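Local coordinates for DNA polymerase sliding clamp (Archaeoglobus fulgidus, PDB 1RWZ), which encircles DNA as a homotrimeric ring and probably tethers the DNA polymerase catalytic subunit and other proteins to it, as a moving platform for replication, at residues 9-12 against 13-17; 157-160 against 161-164; 226-229 against 230-233. All coordinates share one frame; numbering follows the deposited sequence.

Contacts 1 and 3 are neighbours, with centres about 10 Å apart, and they touch directly: Leu10 CD1 lies 3.7 Å from Ala232 CB, and Thr13 CB lies 3.7 Å from Val228 CG2. Helix 8-19, in the N-terminal domain, thereby packs on a hairpin end in the C-terminal domain. Contact 2, at the tip of another hairpin in the C-terminal domain, stands apart. Its centre is about 31 Å from that of contact 1 and 26 Å from that of contact 3, with nearest atoms about 19 Å and 15 Å away. No ligand or catalytic site unites the three; all are local arrangements within one subunit of the ring.

Contact 1 of 3, residues 9-12 against 13-17; sequences ELLK and TVTRA
Thr13 stands one turn after Glu9 on helix 8-19, its backbone N donating to Glu9 O at 2.9 Å with an N-H...O angle of 161°. Its hydroxyl is directed along the same flank: CG2 is anti to the backbone N while OG1 sits beside it (chi1 -67°). This brings OG1 alongside the extended Glu9 chain, 4.0 Å from its CG, and both side chains run the same way. A water joins their ends, donating to Glu9 OE2 at 2.7 Å and lying 2.8 Å from Thr13 OG1. Lys12 contributes mainly through its backbone, its O accepting from Arg16 N at 3.0 Å; its chain bends at chi3 and chi4, and NZ donates to the carbonyls of Ser78 and Ile81. On another flank of the helix, Leu11 O accepts twice, from Thr15 N at 2.9 Å and from Thr15 OG1 at 2.7 Å. The two donors arrive from opposite faces of the carbonyl plane, the hydroxyl 36° out of it, a second grip that ties the Thr15 side chain to the helix backbone. Thr15 packs on helix 71-78, whereas Leu10 and Val14 both rest on Ile51 of strand 45-52 and on Ala232 of strand 232-238.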
ATOM      1  N   GLU A   9     -11.587 -12.808 -11.238  1.00 15.48           N
ATOM      2  CA  GLU A   9     -12.267 -11.944 -10.282  1.00 16.38           C
ATOM      3  C   GLU A   9     -13.505 -12.630  -9.717  1.00 15.56           C
ATOM      4  O   GLU A   9     -13.807 -12.500  -8.528  1.00 15.29           O
ATOM      5  CB  GLU A   9     -12.658 -10.614 -10.940  1.00 18.29           C
ATOM      6  CG  GLU A   9     -13.392  -9.660 -10.003  1.00 20.83           C
ATOM      7  CD  GLU A   9     -13.780  -8.350 -10.670  1.00 24.23           C
ATOM      8  OE1 GLU A   9     -14.008  -8.346 -11.899  1.00 24.05           O
ATOM      9  OE2 GLU A   9     -13.879  -7.326  -9.957  1.00 25.65           O
ATOM     10  N   LEU A  10     -14.223 -13.367 -10.557  1.00 14.53           N
ATOM     11  CA  LEU A  10     -15.423 -14.049 -10.083  1.00 14.49           C
ATOM     12  C   LEU A  10     -15.061 -15.082  -9.022  1.00 14.59           C
ATOM     13  O   LEU A  10     -15.682 -15.139  -7.957  1.00 15.61           O
ATOM     14  CB  LEU A  10     -16.149 -14.721 -11.251  1.00 14.39           C
ATOM     15  CG  LEU A  10     -17.476 -15.432 -10.960  1.00 14.14           C
ATOM     16  CD1 LEU A  10     -18.430 -14.502 -10.201  1.00 14.12           C
ATOM     17  CD2 LEU A  10     -18.094 -15.870 -12.279  1.00 14.03           C
ATOM     18  N   LEU A  11     -14.044 -15.890  -9.291  1.00 14.39           N
ATOM     19  CA  LEU A  11     -13.644 -16.906  -8.317  1.00 14.58           C
ATOM     20  C   LEU A  11     -13.097 -16.275  -7.033  1.00 14.97           C
ATOM     21  O   LEU A  11     -13.450 -16.689  -5.924  1.00 14.57           O
ATOM     22  CB  LEU A  11     -12.593 -17.842  -8.924  1.00 15.68           C
ATOM     23  CG  LEU A  11     -12.057 -18.956  -8.008  1.00 16.16           C
ATOM     24  CD1 LEU A  11     -13.207 -19.762  -7.431  1.00 18.25           C
ATOM     25  CD2 LEU A  11     -11.135 -19.862  -8.795  1.00 18.18           C
ATOM     26  N   LYS A  12     -12.245 -15.269  -7.182  1.00 14.60           N
ATOM     27  CA  LYS A  12     -11.639 -14.608  -6.025  1.00 15.74           C
ATOM     28  C   LYS A  12     -12.670 -13.952  -5.113  1.00 16.34           C
ATOM     29  O   LYS A  12     -12.613 -14.083  -3.885  1.00 15.97           O
ATOM     30  CB  LYS A  12     -10.622 -13.560  -6.500  1.00 16.69           C
ATOM     31  CG  LYS A  12      -9.417 -14.164  -7.235  1.00 18.69           C
ATOM     32  CD  LYS A  12      -8.613 -13.114  -8.012  1.00 20.04           C
ATOM     33  CE  LYS A  12      -7.889 -12.124  -7.105  1.00 22.21           C
ATOM     34  NZ  LYS A  12      -6.754 -12.752  -6.369  1.00 22.74           N
ATOM     35  N   THR A  13     -13.623 -13.255  -5.717  1.00 15.38           N
ATOM     36  CA  THR A  13     -14.646 -12.562  -4.948  1.00 16.74           C
ATOM     37  C   THR A  13     -15.600 -13.492  -4.211  1.00 16.55           C
ATOM     38  O   THR A  13     -15.895 -13.270  -3.033  1.00 17.13           O
ATOM     39  CB  THR A  13     -15.439 -11.597  -5.857  1.00 17.22           C
ATOM     40  OG1 THR A  13     -14.565 -10.549  -6.290  1.00 18.99           O
ATOM     41  CG2 THR A  13     -16.614 -10.981  -5.104  1.00 17.89           C
ATOM     42  N   VAL A  14     -16.073 -14.536  -4.883  1.00 15.59           N
ATOM     43  CA  VAL A  14     -16.995 -15.472  -4.250  1.00 17.14           C
ATOM     44  C   VAL A  14     -16.279 -16.301  -3.182  1.00 16.90           C
ATOM     45  O   VAL A  14     -16.858 -16.636  -2.146  1.00 16.39           O
ATOM     46  CB  VAL A  14     -17.640 -16.398  -5.297  1.00 17.96           C
ATOM     47  CG1 VAL A  14     -18.453 -17.478  -4.616  1.00 20.48           C
ATOM     48  CG2 VAL A  14     -18.548 -15.572  -6.215  1.00 18.23           C
ATOM     49  N   THR A  15     -15.017 -16.623  -3.432  1.00 16.22           N
ATOM     50  CA  THR A  15     -14.238 -17.389  -2.464  1.00 17.13           C
ATOM     51  C   THR A  15     -14.052 -16.535  -1.216  1.00 16.89           C
ATOM     52  O   THR A  15     -14.227 -17.010  -0.089  1.00 17.69           O
ATOM     53  CB  THR A  15     -12.856 -17.777  -3.050  1.00 17.74           C
ATOM     54  OG1 THR A  15     -13.046 -18.707  -4.124  1.00 19.11           O
ATOM     55  CG2 THR A  15     -11.978 -18.428  -1.985  1.00 18.38           C
ATOM     56  N   ARG A  16     -13.712 -15.267  -1.413  1.00 17.07           N
ATOM     57  CA  ARG A  16     -13.512 -14.360  -0.289  1.00 18.32           C
ATOM     58  C   ARG A  16     -14.800 -14.161   0.509  1.00 18.10           C
ATOM     59  O   ARG A  16     -14.767 -14.073   1.738  1.00 18.02           O
ATOM     60  CB  ARG A  16     -13.007 -13.001  -0.773  1.00 19.95           C
ATOM     61  CG  ARG A  16     -12.760 -12.010   0.359  1.00 23.86           C
ATOM     62  CD  ARG A  16     -12.132 -10.723  -0.139  1.00 26.86           C
ATOM     63  NE  ARG A  16     -11.864  -9.793   0.954  1.00 31.38           N
ATOM     64  CZ  ARG A  16     -11.279  -8.609   0.798  1.00 33.05           C
ATOM     65  NH1 ARG A  16     -10.902  -8.210  -0.410  1.00 34.46           N
ATOM     66  NH2 ARG A  16     -11.065  -7.825   1.849  1.00 34.60           N
ATOM     67  N   ALA A  17     -15.930 -14.093  -0.192  1.00 17.29           N
ATOM     68  CA  ALA A  17     -17.220 -13.891   0.462  1.00 17.53           C
ATOM     69  C   ALA A  17     -17.584 -15.054   1.379  1.00 17.59           C
ATOM     70  O   ALA A  17     -18.150 -14.850   2.453  1.00 17.81           O
ATOM     71  CB  ALA A  17     -18.314 -13.694  -0.585  1.00 17.70           C
TER
HETATM   72  O   HOH W   1     -14.416  -8.012  -7.378  1.00 46.12           O

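Contact 2 of 3, residues 157-160 against 161-164; sequences DKEG and FRIE
The guanidinium of Arg162 meets two carboxylates at its edge: Glu159 OE1 lies in its plane, 3.8 Å from NH2, and Asp157 OD2 lies near that plane, 3.6 Å from NH1. Neither carboxylate is coplanar with it: the planes are 76° apart for Asp157 and 83° for Glu159, which excludes a side-on, two-pronged pairing. At these distances both are long salt bridges, each through one oxygen, and the three residues form a small network. The extended Arg162 chain carries its guanidinium to the turn. These groups sit beside the type I turn from Asp157 to Gly160, which closes the beta hairpin of strands 151-157 and 160-166. Reciprocal backbone bonds define the closure: Asp157 N to Gly160 O at 3.2 Å and Gly160 N to Asp157 O at 3.1 Å. Asp157 also forms an Asx turn, OD1 accepting from Glu159 N at 2.6 Å, a short but clearly bent bond with the donor off the carboxylate plane. Its CG lies between the backbone N and the carbonyl carbon (chi1 60°), which lets one oxygen serve the turn while the other faces the arginine. Arg155 NE comes close to Arg162 NH1; its weak, long ion pair with Asp157 OD2 would probably ease their repulsion.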
ATOM      1  N   ASP A 157     -38.674   4.193   6.279  1.00 20.06           N
ATOM      2  CA  ASP A 157     -40.045   4.676   6.345  1.00 22.42           C
ATOM      3  C   ASP A 157     -40.298   5.428   5.051  1.00 23.64           C
ATOM      4  O   ASP A 157     -39.459   5.407   4.150  1.00 22.33           O
ATOM      5  CB  ASP A 157     -40.293   5.578   7.564  1.00 23.68           C
ATOM      6  CG  ASP A 157     -39.414   6.810   7.583  1.00 25.46           C
ATOM      7  OD1 ASP A 157     -39.065   7.329   6.506  1.00 26.36           O
ATOM      8  OD2 ASP A 157     -39.089   7.273   8.695  1.00 28.44           O
ATOM      9  N   LYS A 158     -41.441   6.089   4.941  1.00 25.51           N
ATOM     10  CA  LYS A 158     -41.741   6.812   3.713  1.00 28.55           C
ATOM     11  C   LYS A 158     -40.732   7.917   3.386  1.00 28.87           C
ATOM     12  O   LYS A 158     -40.568   8.285   2.225  1.00 30.59           O
ATOM     13  CB  LYS A 158     -43.162   7.377   3.782  1.00 30.08           C
ATOM     14  CG  LYS A 158     -44.219   6.285   3.893  1.00 33.14           C
ATOM     15  CD  LYS A 158     -45.638   6.837   3.891  1.00 35.15           C
ATOM     16  CE  LYS A 158     -46.654   5.701   3.952  1.00 36.96           C
ATOM     17  NZ  LYS A 158     -48.065   6.188   3.896  1.00 38.29           N
ATOM     18  N   GLU A 159     -40.037   8.430   4.398  1.00 29.75           N
ATOM     19  CA  GLU A 159     -39.057   9.497   4.182  1.00 29.48           C
ATOM     20  C   GLU A 159     -37.673   9.023   3.733  1.00 27.90           C
ATOM     21  O   GLU A 159     -36.766   9.840   3.550  1.00 28.16           O
ATOM     22  CB  GLU A 159     -38.900  10.346   5.447  1.00 32.34           C
ATOM     23  CG  GLU A 159     -40.078  11.248   5.758  1.00 36.31           C
ATOM     24  CD  GLU A 159     -39.808  12.153   6.947  1.00 38.68           C
ATOM     25  OE1 GLU A 159     -38.804  12.897   6.912  1.00 39.88           O
ATOM     26  OE2 GLU A 159     -40.600  12.123   7.917  1.00 40.55           O
ATOM     27  N   GLY A 160     -37.497   7.717   3.568  1.00 24.56           N
ATOM     28  CA  GLY A 160     -36.204   7.227   3.128  1.00 21.49           C
ATOM     29  C   GLY A 160     -35.543   6.178   4.003  1.00 20.04           C
ATOM     30  O   GLY A 160     -36.184   5.561   4.855  1.00 19.41           O
ATOM     31  N   PHE A 161     -34.245   5.993   3.785  1.00 18.44           N
ATOM     32  CA  PHE A 161     -33.452   5.007   4.510  1.00 17.23           C
ATOM     33  C   PHE A 161     -32.330   5.664   5.303  1.00 17.61           C
ATOM     34  O   PHE A 161     -31.582   6.490   4.775  1.00 16.94           O
ATOM     35  CB  PHE A 161     -32.866   4.006   3.511  1.00 16.19           C
ATOM     36  CG  PHE A 161     -31.969   2.976   4.130  1.00 15.50           C
ATOM     37  CD1 PHE A 161     -32.446   2.118   5.121  1.00 15.72           C
ATOM     38  CD2 PHE A 161     -30.651   2.848   3.708  1.00 15.37           C
ATOM     39  CE1 PHE A 161     -31.618   1.149   5.676  1.00 15.59           C
ATOM     40  CE2 PHE A 161     -29.816   1.883   4.257  1.00 16.15           C
ATOM     41  CZ  PHE A 161     -30.301   1.030   5.246  1.00 16.05           C
ATOM     42  N   ARG A 162     -32.210   5.290   6.574  1.00 17.21           N
ATOM     43  CA  ARG A 162     -31.170   5.854   7.424  1.00 18.34           C
ATOM     44  C   ARG A 162     -30.368   4.777   8.136  1.00 17.75           C
ATOM     45  O   ARG A 162     -30.883   3.703   8.439  1.00 17.03           O
ATOM     46  CB  ARG A 162     -31.777   6.774   8.489  1.00 20.68           C
ATOM     47  CG  ARG A 162     -32.642   7.898   7.960  1.00 25.89           C
ATOM     48  CD  ARG A 162     -32.914   8.921   9.057  1.00 29.83           C
ATOM     49  NE  ARG A 162     -33.894   9.927   8.649  1.00 34.34           N
ATOM     50  CZ  ARG A 162     -35.211   9.743   8.682  1.00 35.80           C
ATOM     51  NH1 ARG A 162     -35.711   8.591   9.112  1.00 36.76           N
ATOM     52  NH2 ARG A 162     -36.029  10.709   8.281  1.00 37.07           N
ATOM     53  N   ILE A 163     -29.097   5.079   8.375  1.00 17.05           N
ATOM     54  CA  ILE A 163     -28.191   4.205   9.111  1.00 17.39           C
ATOM     55  C   ILE A 163     -27.660   5.147  10.188  1.00 18.35           C
ATOM     56  O   ILE A 163     -27.041   6.166   9.873  1.00 18.08           O
ATOM     57  CB  ILE A 163     -27.021   3.698   8.244  1.00 16.95           C
ATOM     58  CG1 ILE A 163     -27.543   2.742   7.163  1.00 16.73           C
ATOM     59  CG2 ILE A 163     -26.001   2.965   9.124  1.00 17.44           C
ATOM     60  CD1 ILE A 163     -26.463   2.239   6.217  1.00 17.07           C
ATOM     61  N   GLU A 164     -27.917   4.822  11.451  1.00 18.98           N
ATOM     62  CA  GLU A 164     -27.497   5.690  12.545  1.00 20.48           C
ATOM     63  C   GLU A 164     -26.608   5.003  13.570  1.00 20.55           C
ATOM     64  O   GLU A 164     -26.802   3.832  13.893  1.00 18.82           O
ATOM     65  CB  GLU A 164     -28.731   6.246  13.262  1.00 23.18           C
ATOM     66  CG  GLU A 164     -29.867   6.623  12.325  1.00 27.83           C
ATOM     67  CD  GLU A 164     -31.101   7.123  13.055  1.00 30.28           C
ATOM     68  OE1 GLU A 164     -31.460   6.537  14.101  1.00 31.90           O
ATOM     69  OE2 GLU A 164     -31.722   8.093  12.573  1.00 32.49           O
TER

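Contact 3 of 3, residues 226-229 against 230-233; sequences ELVG and GRAK
The tip of the beta hairpin formed by strands 221-227 and 232-238 is a type I' turn from Val228 to Arg231 that overlaps a classic beta bulge, in which Arg231 and Ala232 both face Leu227. Leu227 and Ala232 make the last hydrogen-bonded pair: Leu227 N donates to Ala232 O at 2.8 Å and Ala232 N to Leu227 O at 3.0 Å. Beyond it, Val228 O is bound twice by a single residue, by Arg231 N at 3.1 Å and by Arg231 NH1 at 3.0 Å. These donors come from opposite faces of the carbonyl plane, 65° and 56° out of it, so neither follows a lone pair. With CG set beside its backbone N (chi1 -68°), the extended Arg231 chain runs alongside Val228 O, its side chain crossing that of Val228 at about a right angle, NH1 passing 3.9 Å from Val228 CG1. Water connects the hairpin further: one donates to Glu226 OE1 at 2.6 Å and weakly to Gly230 O, and another donates to the carbonyls of Gly229 and Gly230. Arg231 also touches a crystal neighbour, so the lattice may share in its placing. The two donors would be expected to limit rotation of the peptide after Val228, and the guanidinium charge to polarise that C=O.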
ATOM      1  N   GLU A 226     -24.836  -7.814  -5.634  1.00 14.55           N
ATOM      2  CA  GLU A 226     -24.669  -8.344  -6.985  1.00 14.95           C
ATOM      3  C   GLU A 226     -23.273  -7.849  -7.333  1.00 14.60           C
ATOM      4  O   GLU A 226     -23.037  -6.646  -7.465  1.00 14.46           O
ATOM      5  CB  GLU A 226     -25.754  -7.802  -7.917  1.00 16.20           C
ATOM      6  CG  GLU A 226     -27.121  -8.329  -7.500  1.00 21.15           C
ATOM      7  CD  GLU A 226     -28.251  -7.894  -8.406  1.00 24.20           C
ATOM      8  OE1 GLU A 226     -28.374  -8.441  -9.520  1.00 25.57           O
ATOM      9  OE2 GLU A 226     -29.016  -7.003  -7.993  1.00 27.08           O
ATOM     10  N   LEU A 227     -22.347  -8.794  -7.449  1.00 13.34           N
ATOM     11  CA  LEU A 227     -20.936  -8.484  -7.665  1.00 13.06           C
ATOM     12  C   LEU A 227     -20.310  -8.962  -8.966  1.00 12.56           C
ATOM     13  O   LEU A 227     -20.875  -9.779  -9.683  1.00 12.65           O
ATOM     14  CB  LEU A 227     -20.126  -9.084  -6.511  1.00 13.11           C
ATOM     15  CG  LEU A 227     -20.671  -8.839  -5.101  1.00 12.90           C
ATOM     16  CD1 LEU A 227     -19.871  -9.664  -4.084  1.00 13.83           C
ATOM     17  CD2 LEU A 227     -20.588  -7.361  -4.781  1.00 13.09           C
ATOM     18  N   VAL A 228     -19.107  -8.453  -9.227  1.00 13.06           N
ATOM     19  CA  VAL A 228     -18.325  -8.810 -10.408  1.00 14.20           C
ATOM     20  C   VAL A 228     -19.100  -8.605 -11.705  1.00 14.66           C
ATOM     21  O   VAL A 228     -19.350  -9.548 -12.458  1.00 14.64           O
ATOM     22  CB  VAL A 228     -17.841 -10.278 -10.317  1.00 14.88           C
ATOM     23  CG1 VAL A 228     -16.773 -10.548 -11.374  1.00 15.09           C
ATOM     24  CG2 VAL A 228     -17.274 -10.548  -8.921  1.00 14.91           C
ATOM     25  N   GLY A 229     -19.465  -7.356 -11.969  1.00 15.40           N
ATOM     26  CA  GLY A 229     -20.215  -7.063 -13.177  1.00 16.14           C
ATOM     27  C   GLY A 229     -21.586  -7.714 -13.157  1.00 17.28           C
ATOM     28  O   GLY A 229     -22.164  -8.007 -14.204  1.00 18.30           O
ATOM     29  N   GLY A 230     -22.112  -7.942 -11.959  1.00 16.07           N
ATOM     30  CA  GLY A 230     -23.420  -8.561 -11.837  1.00 16.23           C
ATOM     31  C   GLY A 230     -23.418 -10.049 -12.141  1.00 16.00           C
ATOM     32  O   GLY A 230     -24.476 -10.642 -12.371  1.00 16.95           O
ATOM     33  N   ARG A 231     -22.240 -10.662 -12.136  1.00 14.84           N
ATOM     34  CA  ARG A 231     -22.133 -12.089 -12.421  1.00 14.38           C
ATOM     35  C   ARG A 231     -22.501 -12.968 -11.230  1.00 14.88           C
ATOM     36  O   ARG A 231     -22.973 -14.097 -11.400  1.00 14.85           O
ATOM     37  CB  ARG A 231     -20.711 -12.446 -12.857  1.00 15.08           C
ATOM     38  CG  ARG A 231     -20.270 -11.883 -14.208  1.00 16.10           C
ATOM     39  CD  ARG A 231     -18.898 -12.454 -14.543  1.00 15.81           C
ATOM     40  NE  ARG A 231     -18.309 -11.966 -15.791  1.00 17.50           N
ATOM     41  CZ  ARG A 231     -17.839 -10.736 -15.982  1.00 17.76           C
ATOM     42  NH1 ARG A 231     -17.893  -9.829 -15.013  1.00 17.46           N
ATOM     43  NH2 ARG A 231     -17.269 -10.426 -17.138  1.00 18.13           N
ATOM     44  N   ALA A 232     -22.284 -12.451 -10.027  1.00 13.32           N
ATOM     45  CA  ALA A 232     -22.564 -13.224  -8.829  1.00 14.08           C
ATOM     46  C   ALA A 232     -23.525 -12.556  -7.874  1.00 14.43           C
ATOM     47  O   ALA A 232     -23.542 -11.336  -7.742  1.00 14.21           O
ATOM     48  CB  ALA A 232     -21.257 -13.527  -8.095  1.00 15.00           C
ATOM     49  N   LYS A 233     -24.340 -13.373  -7.219  1.00 14.44           N
ATOM     50  CA  LYS A 233     -25.260 -12.871  -6.220  1.00 14.66           C
ATOM     51  C   LYS A 233     -24.705 -13.407  -4.907  1.00 14.12           C
ATOM     52  O   LYS A 233     -24.529 -14.614  -4.746  1.00 14.28           O
ATOM     53  CB  LYS A 233     -26.680 -13.397  -6.448  1.00 16.49           C
ATOM     54  CG  LYS A 233     -27.653 -12.950  -5.367  1.00 19.57           C
ATOM     55  CD  LYS A 233     -29.104 -13.191  -5.752  1.00 22.57           C
ATOM     56  CE  LYS A 233     -29.554 -12.219  -6.831  1.00 25.46           C
ATOM     57  NZ  LYS A 233     -31.017 -12.326  -7.120  1.00 27.40           N
TER
HETATM   58  O   HOH W   2     -21.785  -5.870  -9.905  1.00 16.91           O
HETATM   59  O   HOH W   3     -27.315 -10.569 -10.642  1.00 37.28           O
HETATM   60  O   HOH W   4     -25.252  -8.922 -14.841  1.00 49.50           O